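Local coordinates for protein chloromuconate cycloisomerase (PDB 4M0X) that belongs to the enolase superfamily and binds a manganese(II) ion in a TIM-barrel-like domain that is paired with a smaller N-terminal domain, at residues P16-H21 / L331-V336; I47-T52 / S303-A308; R134-W139 / R345-I350; T138-A143 / E325-G330; A269-K274 / F296-P301. All blocks are in the same frame, centred on the assembly; numbering follows the deposited sequence.

Contact 1. Residues P16-H21 / L331-V336; sequences PSRRPH and LLIDEV
S17 and L332 form a single beta bridge where the N-terminal domain of this enolase-superfamily protein meets a loop of its barrel domain. The loop 331-336 runs nearly antiparallel to 16-19. Two backbone bonds flank the bridge. I333 N donates to P16 O (3.0 Å), and R18 N donates to L331 O (2.7 Å). The second bond is the straighter of the two.

The R18 side chain runs along the loop. Its CB rests 3.1 Å from L331 O. CG then leaves anti to the backbone N (chi1 -153°), and the chain bends at chi3 (-97°) back over the loop. The bend lays one face of the guanidinium against I333, with CG2 of that residue above its centre, 3.6 Å from CZ. NE and NH2 pass the same methyl. NH1 turns to L332 O and gives it a weak hydrogen bond.

P16 meets the other branch of I333, CG1 and CD1. Its CB lies 3.4 Å from I333 CG1, and the two side chains cross obliquely. P16 CG also reaches CB of D334, whose carboxylate turns away to R364 and Y368.

R19 stands with R18 at the corner of the chain and serves a different neighbour. Its side chain, extended from CG to NE, carries the guanidinium to L331 and E152. The polar end is held mainly by E152 through a salt bridge. NH1 also bonds H21 ND1. One face of the R19 guanidinium is covered by a leucine methyl, L331 CD1, which sits 3.9 Å from R19 NH2.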
# COMPACT_ATOMS: atom_id res chain seq x y z
N PRO A 16 -9.47 9.40 -51.01
CA PRO A 16 -8.85 10.72 -51.19
C PRO A 16 -9.15 11.63 -50.00
O PRO A 16 -10.29 11.74 -49.58
CB PRO A 16 -9.52 11.24 -52.45
CG PRO A 16 -10.86 10.60 -52.42
CD PRO A 16 -10.55 9.19 -51.98
N SER A 17 -8.12 12.27 -49.46
CA SER A 17 -8.26 13.06 -48.24
C SER A 17 -7.85 14.52 -48.42
O SER A 17 -6.82 14.81 -49.01
CB SER A 17 -7.42 12.44 -47.13
OG SER A 17 -6.99 13.46 -46.26
N ARG A 18 -8.65 15.43 -47.85
CA ARG A 18 -8.55 16.87 -48.10
C ARG A 18 -7.19 17.52 -47.77
O ARG A 18 -6.79 18.47 -48.43
CB ARG A 18 -9.68 17.60 -47.39
CG ARG A 18 -10.09 18.90 -48.05
CD ARG A 18 -11.39 19.43 -47.46
NE ARG A 18 -12.57 19.08 -48.26
CZ ARG A 18 -13.33 18.00 -48.06
NH1 ARG A 18 -13.04 17.14 -47.09
NH2 ARG A 18 -14.40 17.79 -48.83
N ARG A 19 -6.50 17.02 -46.75
CA ARG A 19 -5.14 17.45 -46.43
C ARG A 19 -4.34 16.30 -45.79
O ARG A 19 -4.94 15.35 -45.25
CB ARG A 19 -5.10 18.73 -45.57
CG ARG A 19 -5.90 18.72 -44.27
CD ARG A 19 -5.35 19.73 -43.27
NE ARG A 19 -5.91 19.61 -41.91
CZ ARG A 19 -5.65 18.62 -41.04
NH1 ARG A 19 -4.84 17.61 -41.38
NH2 ARG A 19 -6.22 18.62 -39.85
N PRO A 20 -3.00 16.34 -45.88
CA PRO A 20 -2.26 15.23 -45.27
C PRO A 20 -2.32 15.33 -43.75
O PRO A 20 -2.44 16.44 -43.21
CB PRO A 20 -0.83 15.44 -45.78
CG PRO A 20 -0.74 16.91 -46.09
CD PRO A 20 -2.11 17.33 -46.53
N HIS A 21 -2.28 14.18 -43.06
CA HIS A 21 -2.39 14.14 -41.58
C HIS A 21 -1.15 13.52 -40.92
O HIS A 21 -1.01 12.29 -40.85
CB HIS A 21 -3.68 13.41 -41.14
CG HIS A 21 -4.19 13.84 -39.79
ND1 HIS A 21 -5.09 14.86 -39.61
CD2 HIS A 21 -3.93 13.36 -38.54
CE1 HIS A 21 -5.37 15.00 -38.33
NE2 HIS A 21 -4.67 14.10 -37.66
N LEU A 331 -13.04 15.64 -43.35
CA LEU A 331 -11.81 15.72 -44.14
C LEU A 331 -11.64 14.79 -45.37
O LEU A 331 -10.65 14.92 -46.10
CB LEU A 331 -10.60 15.51 -43.23
CG LEU A 331 -10.14 16.75 -42.45
CD1 LEU A 331 -8.87 16.39 -41.70
CD2 LEU A 331 -9.94 17.98 -43.34
N LEU A 332 -12.54 13.83 -45.58
CA LEU A 332 -12.46 12.98 -46.78
C LEU A 332 -13.16 13.69 -47.94
O LEU A 332 -14.19 14.31 -47.70
CB LEU A 332 -13.12 11.63 -46.52
CG LEU A 332 -12.53 10.80 -45.37
CD1 LEU A 332 -13.15 9.42 -45.31
CD2 LEU A 332 -11.01 10.69 -45.47
N ILE A 333 -12.62 13.65 -49.17
CA ILE A 333 -13.34 14.21 -50.32
C ILE A 333 -14.31 13.23 -50.95
O ILE A 333 -15.24 13.65 -51.61
CB ILE A 333 -12.49 14.93 -51.41
CG1 ILE A 333 -11.36 14.06 -51.91
CG2 ILE A 333 -11.93 16.24 -50.89
CD1 ILE A 333 -9.99 14.56 -51.47
N ASP A 334 -14.15 11.94 -50.70
CA ASP A 334 -15.13 10.96 -51.14
C ASP A 334 -15.09 9.70 -50.26
O ASP A 334 -14.14 9.49 -49.52
CB ASP A 334 -14.89 10.60 -52.59
CG ASP A 334 -16.14 10.08 -53.30
OD1 ASP A 334 -17.10 9.59 -52.67
OD2 ASP A 334 -16.13 10.14 -54.55
N GLU A 335 -16.13 8.87 -50.36
CA GLU A 335 -16.39 7.79 -49.41
C GLU A 335 -17.01 6.56 -50.08
O GLU A 335 -17.24 6.57 -51.27
CB GLU A 335 -17.29 8.29 -48.27
CG GLU A 335 -16.73 9.51 -47.56
CD GLU A 335 -16.99 9.54 -46.04
OE1 GLU A 335 -16.95 8.43 -45.40
OE2 GLU A 335 -17.21 10.68 -45.51
N VAL A 336 -17.24 5.48 -49.34
CA VAL A 336 -17.99 4.35 -49.92
C VAL A 336 -19.45 4.31 -49.44
O VAL A 336 -20.14 3.33 -49.63
CB VAL A 336 -17.27 2.97 -49.84
CG1 VAL A 336 -15.90 3.05 -50.48
CG2 VAL A 336 -17.16 2.44 -48.41

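Contact 2. Residues I47-T52 / S303-A308; sequences IGEAVT and SSVMGA
The E49 carboxylate is the flat group here, and it sits against the N-terminus of helix 304-308. At its edge, OE2 uses its syn lone pair to take the S303 N-H (2.7 Å) in a nearly straight bond. OE1 is met from above the carboxylate plane, where M306 N donates to it at 2.7 Å. S303 OG also points at OE1, but the modelled distance is too short to be trusted. Two backbone N-H groups thus grip the two oxygens and fix the rotation of the carboxylate. The helix end probably favours the negative charge.

E49 reaches this place on an extended chain, with CG anti to the backbone N (chi1 151°). On the way its CG passes M306 CB at 3.7 Å. S303 is the N-cap of the helix. Its OG accepts from V305 N (3.2 Å), a capping bond. V305 CG1 packs against E49 CB and against I47 CD1 (3.9 Å), crossing I47 at about a right angle. A water lies by V305 O and, more weakly, by I47 O.

The axes of strand 47-51 and helix 304-308 come within 7.1 Å, at 104°. Strand 45-51 pairs with strand 27-40 in the antiparallel sheet of the N-terminal domain. A50 faces helix 101-118 on the side away from this contact. M306 extends the packing to T109 of that helix and to I272 and P273 of helix 272-275.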
# COMPACT_ATOMS: atom_id res chain seq x y z
N ILE A 47 -22.34 -3.62 -43.31
CA ILE A 47 -20.98 -3.15 -43.60
C ILE A 47 -20.22 -2.78 -42.31
O ILE A 47 -20.80 -2.27 -41.36
CB ILE A 47 -21.00 -1.98 -44.61
CG1 ILE A 47 -21.87 -0.82 -44.10
CG2 ILE A 47 -21.54 -2.44 -45.95
CD1 ILE A 47 -21.73 0.45 -44.92
N GLY A 48 -18.94 -3.09 -42.29
CA GLY A 48 -18.04 -2.65 -41.23
C GLY A 48 -16.79 -2.06 -41.86
O GLY A 48 -16.51 -2.26 -43.06
N GLU A 49 -16.02 -1.34 -41.06
CA GLU A 49 -14.77 -0.79 -41.53
C GLU A 49 -13.65 -1.23 -40.58
O GLU A 49 -13.82 -1.24 -39.37
CB GLU A 49 -14.94 0.73 -41.61
CG GLU A 49 -13.70 1.59 -41.42
CD GLU A 49 -13.98 3.08 -41.65
OE1 GLU A 49 -15.13 3.49 -41.77
OE2 GLU A 49 -13.03 3.87 -41.72
N ALA A 50 -12.52 -1.66 -41.13
CA ALA A 50 -11.28 -1.69 -40.35
C ALA A 50 -10.41 -0.46 -40.68
O ALA A 50 -10.11 -0.17 -41.85
CB ALA A 50 -10.50 -2.97 -40.60
N VAL A 51 -10.02 0.29 -39.68
CA VAL A 51 -9.23 1.46 -39.97
C VAL A 51 -8.11 1.67 -38.93
O VAL A 51 -8.17 1.18 -37.77
CB VAL A 51 -10.16 2.70 -40.15
CG1 VAL A 51 -10.80 3.10 -38.82
CG2 VAL A 51 -9.44 3.85 -40.85
N THR A 52 -7.10 2.40 -39.36
CA THR A 52 -5.85 2.52 -38.65
C THR A 52 -5.34 3.95 -38.85
O THR A 52 -5.63 4.57 -39.88
CB THR A 52 -4.90 1.48 -39.22
OG1 THR A 52 -4.52 0.56 -38.20
CG2 THR A 52 -3.71 2.11 -39.85
N SER A 303 -13.56 6.55 -41.80
CA SER A 303 -14.41 7.10 -42.81
C SER A 303 -15.80 7.24 -42.20
O SER A 303 -15.97 7.05 -40.99
CB SER A 303 -14.47 6.13 -43.96
OG SER A 303 -15.18 5.00 -43.51
N SER A 304 -16.81 7.52 -43.03
CA SER A 304 -18.17 7.59 -42.53
C SER A 304 -18.78 6.25 -42.13
O SER A 304 -19.72 6.22 -41.35
CB SER A 304 -19.07 8.32 -43.50
OG SER A 304 -18.77 9.70 -43.42
N VAL A 305 -18.22 5.14 -42.65
CA VAL A 305 -18.72 3.82 -42.26
C VAL A 305 -18.59 3.53 -40.75
O VAL A 305 -19.61 3.28 -40.08
CB VAL A 305 -18.08 2.69 -43.09
CG1 VAL A 305 -18.64 1.31 -42.69
CG2 VAL A 305 -18.26 2.94 -44.58
N MET A 306 -17.36 3.56 -40.22
CA MET A 306 -17.09 3.40 -38.78
C MET A 306 -17.52 4.65 -37.98
O MET A 306 -18.04 4.54 -36.85
CB MET A 306 -15.60 3.04 -38.54
CG MET A 306 -15.10 3.02 -37.09
SD MET A 306 -15.80 1.74 -36.02
CE MET A 306 -15.33 0.21 -36.84
N GLY A 307 -17.31 5.82 -38.58
CA GLY A 307 -17.72 7.09 -37.99
C GLY A 307 -19.19 7.13 -37.62
O GLY A 307 -19.54 7.54 -36.51
N ALA A 308 -20.04 6.70 -38.55
CA ALA A 308 -21.48 6.52 -38.27
C ALA A 308 -21.81 5.60 -37.06
O ALA A 308 -22.60 5.99 -36.22
CB ALA A 308 -22.24 6.08 -39.51
O HOH W 1 -20.47 0.72 -39.96

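Contact 3. Residues R134-W139 / R345-I350; sequences RIPITW and RGELLI
R134 and L349 both carry CG anti to the carbonyl carbon (chi1 -86° and -49°). As a pair on the same face of the sheet, they run side by side and point the same way, with R134 CG 3.6 Å from L349 CD2. I137 CD1 reaches L348 CB, 3.6 Å away.

Strands 134-136 and 347-349 are antiparallel, at 159°. I135 and L348 are the hydrogen-bonded pair. I135 N donates to L348 O and L348 N to I135 O, both at 2.9 Å. The ladder goes on with I137 N to G346 O at 3.3 Å. R134-L349 and P136-E347 are the non-hydrogen-bonded pairs. P136 lacks an N-H, and its place in the register needs none toward this strand. G346 has a positive phi and turns the chain into strand 347-349.

The two faces differ. R134, P136, E347 and L349 share the outer, solvent-facing one. There the aliphatic part of R134 lies across the end of E347, with CD 3.7 Å from OE2. The charged groups do not touch, and R134 NE stays 4.8 Å from E347 OE2. I135 and L348 share the buried face. I135 CG1 packs on I350 CD1 (3.8 Å), and helix 304-316 covers this side through A311, Q312 and Y314.

Strand 134-141 is the first strand of the barrel. T138 bonds by its backbone to C324 of strand 323-324, the last parallel strand, which closes the barrel. Strand 347-349 is an extra antiparallel strand added at this seam of the enolase-type barrel.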
# COMPACT_ATOMS: atom_id res chain seq x y z
N ARG A 134 -26.98 15.56 -31.33
CA ARG A 134 -25.87 16.28 -31.92
C ARG A 134 -24.67 16.18 -31.00
O ARG A 134 -24.82 16.12 -29.80
CB ARG A 134 -26.26 17.75 -32.18
CG ARG A 134 -26.95 18.00 -33.53
CD ARG A 134 -27.74 19.29 -33.59
NE ARG A 134 -28.99 19.18 -32.83
CZ ARG A 134 -30.19 18.85 -33.33
NH1 ARG A 134 -30.33 18.61 -34.64
NH2 ARG A 134 -31.25 18.76 -32.52
N ILE A 135 -23.46 16.14 -31.55
CA ILE A 135 -22.26 16.23 -30.72
C ILE A 135 -21.32 17.37 -31.16
O ILE A 135 -21.05 17.50 -32.35
CB ILE A 135 -21.46 14.93 -30.70
CG1 ILE A 135 -22.38 13.72 -30.93
CG2 ILE A 135 -20.69 14.85 -29.39
CD1 ILE A 135 -21.69 12.39 -30.88
N PRO A 136 -20.82 18.18 -30.22
CA PRO A 136 -19.86 19.18 -30.73
C PRO A 136 -18.54 18.48 -31.08
O PRO A 136 -18.11 17.55 -30.37
CB PRO A 136 -19.66 20.15 -29.54
CG PRO A 136 -20.75 19.79 -28.55
CD PRO A 136 -21.04 18.32 -28.77
N ILE A 137 -17.93 18.88 -32.19
CA ILE A 137 -16.72 18.23 -32.67
C ILE A 137 -15.43 18.95 -32.19
O ILE A 137 -15.37 20.18 -32.13
CB ILE A 137 -16.82 18.11 -34.19
CG1 ILE A 137 -18.01 17.24 -34.53
CG2 ILE A 137 -15.59 17.45 -34.78
CD1 ILE A 137 -17.90 15.81 -34.01
N THR A 138 -14.43 18.17 -31.79
CA THR A 138 -13.12 18.73 -31.45
C THR A 138 -12.26 18.63 -32.69
O THR A 138 -12.03 17.52 -33.21
CB THR A 138 -12.47 17.98 -30.28
OG1 THR A 138 -13.09 18.37 -29.06
CG2 THR A 138 -11.01 18.30 -30.18
N TRP A 139 -11.80 19.79 -33.17
CA TRP A 139 -10.98 19.85 -34.36
C TRP A 139 -9.53 19.54 -34.05
O TRP A 139 -8.89 20.22 -33.24
CB TRP A 139 -11.04 21.23 -35.03
CG TRP A 139 -10.30 21.19 -36.34
CD1 TRP A 139 -9.06 21.68 -36.58
CD2 TRP A 139 -10.72 20.55 -37.54
NE1 TRP A 139 -8.69 21.40 -37.87
CE2 TRP A 139 -9.69 20.70 -38.48
CE3 TRP A 139 -11.89 19.85 -37.92
CZ2 TRP A 139 -9.79 20.21 -39.79
CZ3 TRP A 139 -11.98 19.35 -39.22
CH2 TRP A 139 -10.94 19.55 -40.14
N ARG A 345 -22.19 23.81 -38.32
CA ARG A 345 -21.70 24.85 -37.42
C ARG A 345 -20.78 24.23 -36.38
O ARG A 345 -20.83 24.57 -35.19
CB ARG A 345 -22.87 25.62 -36.76
CG ARG A 345 -23.52 26.69 -37.64
CD ARG A 345 -22.54 27.82 -38.03
N GLY A 346 -19.97 23.29 -36.85
CA GLY A 346 -19.04 22.58 -35.98
C GLY A 346 -19.66 21.52 -35.10
O GLY A 346 -19.24 21.33 -33.96
N GLU A 347 -20.66 20.81 -35.62
CA GLU A 347 -21.29 19.73 -34.87
C GLU A 347 -21.63 18.55 -35.76
O GLU A 347 -22.05 18.72 -36.89
CB GLU A 347 -22.58 20.21 -34.19
CG GLU A 347 -22.38 21.33 -33.18
CD GLU A 347 -23.64 21.66 -32.38
OE1 GLU A 347 -23.47 22.13 -31.24
OE2 GLU A 347 -24.78 21.47 -32.88
N LEU A 348 -21.47 17.35 -35.24
CA LEU A 348 -21.90 16.16 -35.94
C LEU A 348 -23.37 15.91 -35.62
O LEU A 348 -23.77 16.03 -34.46
CB LEU A 348 -21.05 14.96 -35.54
CG LEU A 348 -21.47 13.58 -36.06
CD1 LEU A 348 -21.41 13.50 -37.58
CD2 LEU A 348 -20.58 12.53 -35.42
N LEU A 349 -24.18 15.61 -36.65
CA LEU A 349 -25.53 15.14 -36.43
C LEU A 349 -25.49 13.61 -36.42
O LEU A 349 -24.93 13.01 -37.32
CB LEU A 349 -26.44 15.60 -37.56
CG LEU A 349 -26.57 17.00 -38.13
CD1 LEU A 349 -27.61 16.88 -39.23
CD2 LEU A 349 -27.02 18.06 -37.12
N ILE A 350 -26.08 12.97 -35.42
CA ILE A 350 -25.96 11.50 -35.34
C ILE A 350 -26.86 10.74 -36.34
O ILE A 350 -28.09 10.93 -36.38
CB ILE A 350 -26.18 10.98 -33.89
CG1 ILE A 350 -25.10 11.54 -32.94
CG2 ILE A 350 -26.21 9.46 -33.87
CD1 ILE A 350 -25.51 11.64 -31.50

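Contact 4. Residues T138-A143 / E325-G330; sequences TWAFSA and ELFGPG
F327 packs against W139 with its CB and against A140 with the end of its ring. F327 CB lies 3.8 Å from W139 CE3, and the side chains cross at about a right angle. The two rings meet obliquely, with centroids 5.3 Å apart and planes at 55°. F327 CE2 lies 3.5 Å from A140 CB. A140 N lies over one ring face, offset toward the rim. T138 O approaches F327 CD2 at 3.4 Å. F327 holds CG between its backbone N and carbonyl carbon (chi1 63°), which turns the ring toward strand 139-141. T138 O also meets the backbone of E325, at 3.7 Å from its CA.

This is where the barrel closes. T138 to F141 belong to its first strand, and E325 directly follows strand 323-324, the last of the parallel strands. L326 is the centre of an inverse gamma turn, with a weak bond from F327 N to E325 O. The turn sends L326 away to helix 304-316 and brings F327 back to the first strand.

The next shell sets the key groups. W139 NE1 bonds E152, and K156 makes a cation-pi contact with the indole. E325 turns its carboxylate into the barrel. K165 forms a salt bridge with OE1, and A299 N donates to OE2. The E325 side chain is about 5 Å from the manganese ion, whose ligands include D196, E222 and D247.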
# COMPACT_ATOMS: atom_id res chain seq x y z
N THR A 138 -14.43 18.17 -31.79
CA THR A 138 -13.12 18.73 -31.45
C THR A 138 -12.26 18.63 -32.69
O THR A 138 -12.03 17.52 -33.21
CB THR A 138 -12.47 17.98 -30.28
OG1 THR A 138 -13.09 18.37 -29.06
CG2 THR A 138 -11.01 18.30 -30.18
N TRP A 139 -11.80 19.79 -33.17
CA TRP A 139 -10.98 19.85 -34.36
C TRP A 139 -9.53 19.54 -34.05
O TRP A 139 -8.89 20.22 -33.24
CB TRP A 139 -11.04 21.23 -35.03
CG TRP A 139 -10.30 21.19 -36.34
CD1 TRP A 139 -9.06 21.68 -36.58
CD2 TRP A 139 -10.72 20.55 -37.54
NE1 TRP A 139 -8.69 21.40 -37.87
CE2 TRP A 139 -9.69 20.70 -38.48
CE3 TRP A 139 -11.89 19.85 -37.92
CZ2 TRP A 139 -9.79 20.21 -39.79
CZ3 TRP A 139 -11.98 19.35 -39.22
CH2 TRP A 139 -10.94 19.55 -40.14
N ALA A 140 -8.99 18.53 -34.72
CA ALA A 140 -7.60 18.17 -34.50
C ALA A 140 -6.68 18.68 -35.61
O ALA A 140 -6.69 18.16 -36.74
CB ALA A 140 -7.43 16.67 -34.25
N PHE A 141 -5.91 19.70 -35.26
CA PHE A 141 -4.79 20.13 -36.06
C PHE A 141 -3.79 19.00 -36.29
O PHE A 141 -3.55 18.15 -35.44
CB PHE A 141 -4.07 21.24 -35.34
CG PHE A 141 -4.93 22.40 -35.01
CD1 PHE A 141 -5.66 23.05 -36.01
CD2 PHE A 141 -5.01 22.87 -33.69
CE1 PHE A 141 -6.45 24.13 -35.70
CE2 PHE A 141 -5.80 23.97 -33.37
CZ PHE A 141 -6.51 24.60 -34.38
N SER A 142 -3.19 19.04 -37.47
CA SER A 142 -2.09 18.17 -37.85
C SER A 142 -0.79 18.69 -37.20
O SER A 142 -0.78 19.79 -36.61
CB SER A 142 -2.00 18.21 -39.38
OG SER A 142 -1.01 17.34 -39.85
N ALA A 143 0.29 17.92 -37.29
CA ALA A 143 1.58 18.40 -36.74
C ALA A 143 2.29 19.43 -37.64
O ALA A 143 3.45 19.78 -37.40
CB ALA A 143 2.49 17.23 -36.40
N GLU A 325 -14.17 13.85 -31.05
CA GLU A 325 -13.31 14.24 -32.15
C GLU A 325 -13.69 13.55 -33.47
O GLU A 325 -12.81 13.16 -34.23
CB GLU A 325 -11.82 13.98 -31.81
CG GLU A 325 -11.51 12.54 -31.38
CD GLU A 325 -10.02 12.20 -31.30
OE1 GLU A 325 -9.15 13.09 -31.50
OE2 GLU A 325 -9.69 11.02 -31.06
N LEU A 326 -14.98 13.39 -33.75
CA LEU A 326 -15.33 12.68 -34.97
C LEU A 326 -15.37 13.57 -36.19
O LEU A 326 -16.38 13.60 -36.88
CB LEU A 326 -16.65 11.95 -34.84
CG LEU A 326 -16.57 10.55 -34.27
CD1 LEU A 326 -17.98 9.99 -34.10
CD2 LEU A 326 -15.76 9.65 -35.18
N PHE A 327 -14.26 14.26 -36.47
CA PHE A 327 -14.14 15.22 -37.57
C PHE A 327 -13.60 14.51 -38.81
O PHE A 327 -13.68 15.02 -39.92
CB PHE A 327 -13.12 16.30 -37.19
CG PHE A 327 -11.74 15.75 -37.00
CD1 PHE A 327 -10.90 15.55 -38.08
CD2 PHE A 327 -11.31 15.35 -35.75
CE1 PHE A 327 -9.64 14.99 -37.93
CE2 PHE A 327 -10.06 14.79 -35.58
CZ PHE A 327 -9.22 14.60 -36.67
N GLY A 328 -13.02 13.33 -38.61
CA GLY A 328 -12.34 12.60 -39.68
C GLY A 328 -13.04 12.59 -41.02
O GLY A 328 -12.52 13.14 -42.00
N PRO A 329 -14.22 11.95 -41.10
CA PRO A 329 -15.03 12.01 -42.32
C PRO A 329 -15.13 13.42 -42.98
O PRO A 329 -14.92 13.53 -44.17
CB PRO A 329 -16.40 11.52 -41.85
CG PRO A 329 -16.06 10.56 -40.78
CD PRO A 329 -14.91 11.18 -40.04
N GLY A 330 -15.40 14.47 -42.23
CA GLY A 330 -15.39 15.84 -42.78
C GLY A 330 -14.22 16.18 -43.70
O GLY A 330 -14.39 16.89 -44.69

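Contact 5. Residues A269-K274 / F296-P301; sequences AIKIPK and FGAATP
K271 lies across the chain at 298-300, with its methylene groups against the backbone and its ammonium group bent back. CG meets A298 CB at 3.2 Å. CD lies beside A299 O, and the bends at chi3 and chi4 (-97° and -106°) let NZ donate a hydrogen bond to A299 O (3.1 Å). NZ arrives tilted from the carbonyl plane of A299. D247, a manganese ligand, forms a salt bridge with K271 NZ, and the K271 side chain is about 4 Å from the metal.

P273 and T300 run alongside in opposite senses, with P273 CG 3.3 Å from T300 OG1. A water joins K274 N (3.0 Å) to T300 OG1 (2.7 Å). A269 CB faces the edge of the F296 ring and touches A298 CB at 3.7 Å.

A269 with F296 and I270 with G297 form parallel bridges. I270 N donates to F296 O, and A298 N to I270 O, both at 2.8 Å.

Strands 267-270 and 294-297 are neighbours in the barrel, joined by a beta-alpha-beta crossover through helix 278-291. I270 packs outward on I284 and A285 of that helix. Strands 244-246 and 323-324 flank the pair, and I272 rests on S310 and L313 of helix 304-316.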
# COMPACT_ATOMS: atom_id res chain seq x y z
N ALA A 269 -10.22 7.78 -23.75
CA ALA A 269 -10.60 8.07 -25.12
C ALA A 269 -11.31 6.81 -25.61
O ALA A 269 -10.70 5.75 -25.67
CB ALA A 269 -9.37 8.36 -25.95
N ILE A 270 -12.59 6.91 -25.92
CA ILE A 270 -13.34 5.75 -26.37
C ILE A 270 -13.36 5.68 -27.90
O ILE A 270 -13.56 6.69 -28.58
CB ILE A 270 -14.77 5.78 -25.81
CG1 ILE A 270 -14.74 5.95 -24.28
CG2 ILE A 270 -15.55 4.54 -26.24
CD1 ILE A 270 -14.26 4.74 -23.51
N LYS A 271 -13.14 4.48 -28.46
CA LYS A 271 -12.98 4.28 -29.91
C LYS A 271 -13.29 2.84 -30.17
O LYS A 271 -12.76 2.00 -29.46
CB LYS A 271 -11.54 4.48 -30.35
CG LYS A 271 -11.01 5.89 -30.44
CD LYS A 271 -9.76 5.90 -31.33
CE LYS A 271 -8.46 5.85 -30.54
NZ LYS A 271 -7.76 7.16 -30.53
N ILE A 272 -14.09 2.55 -31.19
CA ILE A 272 -14.48 1.17 -31.49
C ILE A 272 -13.34 0.25 -31.99
O ILE A 272 -13.08 -0.78 -31.37
CB ILE A 272 -15.72 1.10 -32.40
CG1 ILE A 272 -16.93 1.59 -31.63
CG2 ILE A 272 -15.99 -0.33 -32.84
CD1 ILE A 272 -18.21 1.53 -32.41
N PRO A 273 -12.64 0.62 -33.09
CA PRO A 273 -11.62 -0.26 -33.68
C PRO A 273 -10.65 -0.81 -32.65
O PRO A 273 -10.43 -2.01 -32.55
CB PRO A 273 -10.87 0.68 -34.63
CG PRO A 273 -11.82 1.76 -34.94
CD PRO A 273 -12.56 1.98 -33.66
N LYS A 274 -10.07 0.09 -31.88
CA LYS A 274 -9.06 -0.25 -30.90
C LYS A 274 -9.54 -1.19 -29.76
O LYS A 274 -8.71 -1.84 -29.12
CB LYS A 274 -8.42 1.06 -30.44
CG LYS A 274 -8.25 1.29 -28.96
CD LYS A 274 -9.04 2.50 -28.49
CE LYS A 274 -8.27 3.13 -27.34
NZ LYS A 274 -9.00 4.13 -26.52
N PHE A 296 -14.20 10.54 -23.78
CA PHE A 296 -13.96 11.32 -24.94
C PHE A 296 -14.41 10.43 -26.06
O PHE A 296 -14.08 9.24 -26.07
CB PHE A 296 -12.48 11.56 -25.06
CG PHE A 296 -12.09 12.48 -26.18
CD1 PHE A 296 -12.73 13.72 -26.35
CD2 PHE A 296 -11.03 12.15 -27.01
CE1 PHE A 296 -12.32 14.59 -27.36
CE2 PHE A 296 -10.62 13.02 -28.02
CZ PHE A 296 -11.26 14.24 -28.20
N GLY A 297 -15.17 11.01 -26.98
CA GLY A 297 -15.60 10.31 -28.18
C GLY A 297 -14.48 10.42 -29.21
O GLY A 297 -14.46 11.36 -30.02
N ALA A 298 -13.58 9.44 -29.17
CA ALA A 298 -12.31 9.54 -29.87
C ALA A 298 -12.37 9.05 -31.30
O ALA A 298 -13.28 8.31 -31.69
CB ALA A 298 -11.21 8.82 -29.11
N ALA A 299 -11.38 9.45 -32.08
CA ALA A 299 -11.31 9.15 -33.50
C ALA A 299 -10.08 8.30 -33.78
O ALA A 299 -9.10 8.36 -33.02
CB ALA A 299 -11.26 10.44 -34.30
N THR A 300 -10.12 7.52 -34.86
CA THR A 300 -9.00 6.66 -35.22
C THR A 300 -7.97 7.34 -36.17
O THR A 300 -6.77 7.19 -35.98
CB THR A 300 -9.48 5.27 -35.70
OG1 THR A 300 -10.09 4.59 -34.61
CG2 THR A 300 -8.32 4.44 -36.17
N PRO A 301 -8.42 8.12 -37.16
CA PRO A 301 -9.77 8.44 -37.56
C PRO A 301 -10.32 7.34 -38.44
O PRO A 301 -9.70 6.29 -38.58
CB PRO A 301 -9.60 9.76 -38.35
CG PRO A 301 -8.13 10.04 -38.38
CD PRO A 301 -7.45 8.73 -38.07
O HOH W 2 -9.61 2.92 -32.60

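Contacts 3, 4 and 5 lie in the barrel sheet, and contacts 1 and 2 join the barrel domain to the N-terminal domain. Contacts 3 and 4 share strand 134-141, with centres about 11 Å apart. Contact 5 lies about 3 Å from the chain's centre in space. Its centre is about 12 Å from that of contact 4, and E325 N probably bonds G297 O between them. Helix 304-316 of contact 2 follows strand 294-297 of contact 5. The centres of contacts 1 and 2 are about 14 Å apart, and E335 OE1 probably receives S304 N. First segments run in chain order from contact 1 to contact 5. Residues 296-350 return to them all, while contacts 4 and 5 lie by the manganese ion.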